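Local coordinates for protein malate dehydrogenase (PDB 4BGV) that probably catalyses the reversible, NAD-dependent oxidation of malate to oxaloacetate in the tricarboxylic acid cycle, at residues I5-A10 with G27-F32. Numbering follows the deposited sequence.
Sequences ISVIGA and GDIYIF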
ATOM      1  N   ILE A   5      13.952  13.966   5.240  1.00  8.38           N
ATOM      2  CA  ILE A   5      13.426  14.177   6.581  1.00 12.11           C
ATOM      3  C   ILE A   5      14.525  13.807   7.566  1.00 12.62           C
ATOM      4  O   ILE A   5      15.126  12.731   7.452  1.00 10.15           O
ATOM      5  CB  ILE A   5      12.177  13.306   6.841  1.00  9.24           C
ATOM      6  CG1 ILE A   5      11.086  13.595   5.799  1.00 10.79           C
ATOM      7  CG2 ILE A   5      11.636  13.508   8.260  1.00  8.93           C
ATOM      8  CD1 ILE A   5      11.005  12.531   4.687  1.00 13.07           C
ATOM      9  N   SER A   6      14.798  14.699   8.512  1.00  7.43           N
ATOM     10  CA  SER A   6      15.714  14.397   9.594  1.00  7.29           C
ATOM     11  C   SER A   6      14.889  14.093  10.831  1.00 10.31           C
ATOM     12  O   SER A   6      13.923  14.798  11.112  1.00  9.45           O
ATOM     13  CB  SER A   6      16.650  15.579   9.876  1.00  9.56           C
ATOM     14  OG  SER A   6      17.591  15.744   8.823  1.00 11.53           O
ATOM     15  N   VAL A   7      15.277  13.044  11.552  1.00  9.84           N
ATOM     16  CA  VAL A   7      14.660  12.683  12.826  1.00  8.88           C
ATOM     17  C   VAL A   7      15.696  12.790  13.944  1.00  9.37           C
ATOM     18  O   VAL A   7      16.691  12.056  13.964  1.00 12.06           O
ATOM     19  CB  VAL A   7      14.086  11.250  12.764  1.00 11.63           C
ATOM     20  CG1 VAL A   7      13.506  10.823  14.096  1.00 11.65           C
ATOM     21  CG2 VAL A   7      13.031  11.147  11.648  1.00 10.61           C
ATOM     22  N   ILE A   8      15.469  13.724  14.863  1.00  9.60           N
ATOM     23  CA  ILE A   8      16.375  13.925  15.985  1.00 11.47           C
ATOM     24  C   ILE A   8      15.876  13.065  17.147  1.00 10.96           C
ATOM     25  O   ILE A   8      14.765  13.262  17.650  1.00 11.15           O
ATOM     26  CB  ILE A   8      16.456  15.417  16.367  1.00  8.59           C
ATOM     27  CG1 ILE A   8      16.931  16.254  15.175  1.00 13.15           C
ATOM     28  CG2 ILE A   8      17.386  15.623  17.569  1.00 13.88           C
ATOM     29  CD1 ILE A   8      17.042  17.756  15.491  1.00 15.21           C
ATOM     30  N   GLY A   9      16.688  12.088  17.540  1.00  9.15           N
ATOM     31  CA  GLY A   9      16.311  11.111  18.554  1.00 12.80           C
ATOM     32  C   GLY A   9      16.121   9.756  17.893  1.00 14.22           C
ATOM     33  O   GLY A   9      15.302   9.613  16.980  1.00 11.84           O
ATOM     34  N   ALA A  10      16.892   8.766  18.333  1.00 11.45           N
ATOM     35  CA  ALA A  10      16.819   7.426  17.756  1.00  9.57           C
ATOM     36  C   ALA A  10      16.331   6.377  18.755  1.00 12.74           C
ATOM     37  O   ALA A  10      16.576   5.189  18.581  1.00 12.66           O
ATOM     38  CB  ALA A  10      18.173   7.027  17.161  1.00  8.29           C
ATOM     39  N   GLY A  27      10.270   9.875   2.054  1.00  7.81           N
ATOM     40  CA  GLY A  27      11.461  10.517   1.522  1.00  8.49           C
ATOM     41  C   GLY A  27      12.688   9.887   2.147  1.00  7.97           C
ATOM     42  O   GLY A  27      12.563   8.934   2.897  1.00  8.84           O
ATOM     43  N   ASP A  28      13.865  10.412   1.829  1.00  7.70           N
ATOM     44  CA  ASP A  28      15.088   9.949   2.489  1.00  9.58           C
ATOM     45  C   ASP A  28      15.039  10.333   3.959  1.00 10.47           C
ATOM     46  O   ASP A  28      14.465  11.359   4.326  1.00 10.61           O
ATOM     47  CB  ASP A  28      16.316  10.565   1.821  1.00  7.92           C
ATOM     48  CG  ASP A  28      16.473  10.119   0.372  1.00 14.23           C
ATOM     49  OD1 ASP A  28      16.164   8.944   0.061  1.00 11.55           O
ATOM     50  OD2 ASP A  28      16.903  10.943  -0.458  1.00 16.62           O
ATOM     51  N   ILE A  29      15.644   9.512   4.808  1.00  9.40           N
ATOM     52  CA  ILE A  29      15.504   9.702   6.241  1.00  7.97           C
ATOM     53  C   ILE A  29      16.875   9.683   6.894  1.00  8.97           C
ATOM     54  O   ILE A  29      17.604   8.695   6.781  1.00 10.51           O
ATOM     55  CB  ILE A  29      14.641   8.586   6.831  1.00  9.90           C
ATOM     56  CG1 ILE A  29      13.224   8.634   6.240  1.00 10.18           C
ATOM     57  CG2 ILE A  29      14.543   8.712   8.353  1.00 12.31           C
ATOM     58  CD1 ILE A  29      12.669   7.273   5.957  1.00 12.35           C
ATOM     59  N   TYR A  30      17.243  10.789   7.531  1.00  9.10           N
ATOM     60  CA  TYR A  30      18.482  10.866   8.313  1.00  9.62           C
ATOM     61  C   TYR A  30      18.165  10.907   9.813  1.00  8.89           C
ATOM     62  O   TYR A  30      17.366  11.745  10.265  1.00  8.73           O
ATOM     63  CB  TYR A  30      19.298  12.109   7.940  1.00 10.62           C
ATOM     64  CG  TYR A  30      20.038  12.017   6.613  1.00 12.44           C
ATOM     65  CD1 TYR A  30      19.651  11.115   5.636  1.00 17.09           C
ATOM     66  CD2 TYR A  30      21.141  12.831   6.354  1.00 14.36           C
ATOM     67  CE1 TYR A  30      20.332  11.028   4.428  1.00 19.15           C
ATOM     68  CE2 TYR A  30      21.820  12.757   5.154  1.00 14.14           C
ATOM     69  CZ  TYR A  30      21.412  11.855   4.194  1.00 21.15           C
ATOM     70  OH  TYR A  30      22.089  11.773   2.988  1.00 23.46           O
ATOM     71  N   ILE A  31      18.775   9.999  10.578  1.00  8.88           N
ATOM     72  CA  ILE A  31      18.457   9.867  12.005  1.00  7.79           C
ATOM     73  C   ILE A  31      19.648  10.367  12.811  1.00 11.02           C
ATOM     74  O   ILE A  31      20.795  10.130  12.432  1.00 10.37           O
ATOM     75  CB  ILE A  31      18.148   8.392  12.400  1.00  9.00           C
ATOM     76  CG1 ILE A  31      17.170   7.752  11.406  1.00 13.07           C
ATOM     77  CG2 ILE A  31      17.583   8.299  13.822  1.00  9.65           C
ATOM     78  CD1 ILE A  31      16.913   6.291  11.693  1.00 10.28           C
ATOM     79  N   PHE A  32      19.368  11.068  13.912  1.00  9.07           N
ATOM     80  CA  PHE A  32      20.412  11.641  14.768  1.00 12.11           C
ATOM     81  C   PHE A  32      20.188  11.283  16.237  1.00 12.61           C
ATOM     82  O   PHE A  32      19.059  11.302  16.724  1.00 13.84           O
ATOM     83  CB  PHE A  32      20.448  13.173  14.619  1.00 13.44           C
ATOM     84  CG  PHE A  32      20.696  13.631  13.205  1.00 12.51           C
ATOM     85  CD1 PHE A  32      19.655  13.664  12.274  1.00  8.48           C
ATOM     86  CD2 PHE A  32      21.971  14.001  12.801  1.00 10.21           C
ATOM     87  CE1 PHE A  32      19.888  14.054  10.959  1.00  8.58           C
ATOM     88  CE2 PHE A  32      22.215  14.410  11.496  1.00 12.82           C
ATOM     89  CZ  PHE A  32      21.170  14.436  10.567  1.00  9.24           C
TER
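Ile-5 to Ile-8 pair in parallel with Ile-29 to Phe-32. Five backbone hydrogen bonds join the segments, from Ile-5 N and Asp-28 O at one end to Gly-9 N and Phe-32 O, 2.6 Å apart, at the other. On one face, Phe-32 CE1 rests 3.6 Å from Ser-6 OG. Phe-32 CG stands anti to the carbonyl carbon (chi1 -58°), which carries the ring back along the strand to Ser-6. Val-7 O lies in the ring plane, at the edge. With an alanine in place of Phe-32 the ring is gone, which would probably leave a gap beside Ser-6 and Phe-62 without its ring partner. Ser-6 OG is itself hydrogen-bonded to Ser-76. The face of Ile-5, Val-7, Ile-29 and Ile-31 is apolar and covered by helices 12-23 and 38-47. Its closest side-chain pair is Ile-31 CG2 and Ala-10 CB, 3.6 Å apart; Val-7 CG2 and Ile-29 CG2 are looser at 4.4 Å. The loose part is the partly exposed end of Asp-28 and Tyr-30. Beyond CB, 4.1 Å from Ser-6 OG, the Tyr-30 side chain leads away, and its OH bonds Asp-58 OD2. Asp-28 OD1 forms a salt bridge with Arg-2 and accepts a hydrogen bond from Asp-58 N. Gly-9 and Ala-10 belong to the probable NAD site. The two strands, joined through helix 12-23, form the first beta-alpha-beta unit of a Rossmann fold, whose GxGxxG turn starts at Gly-9.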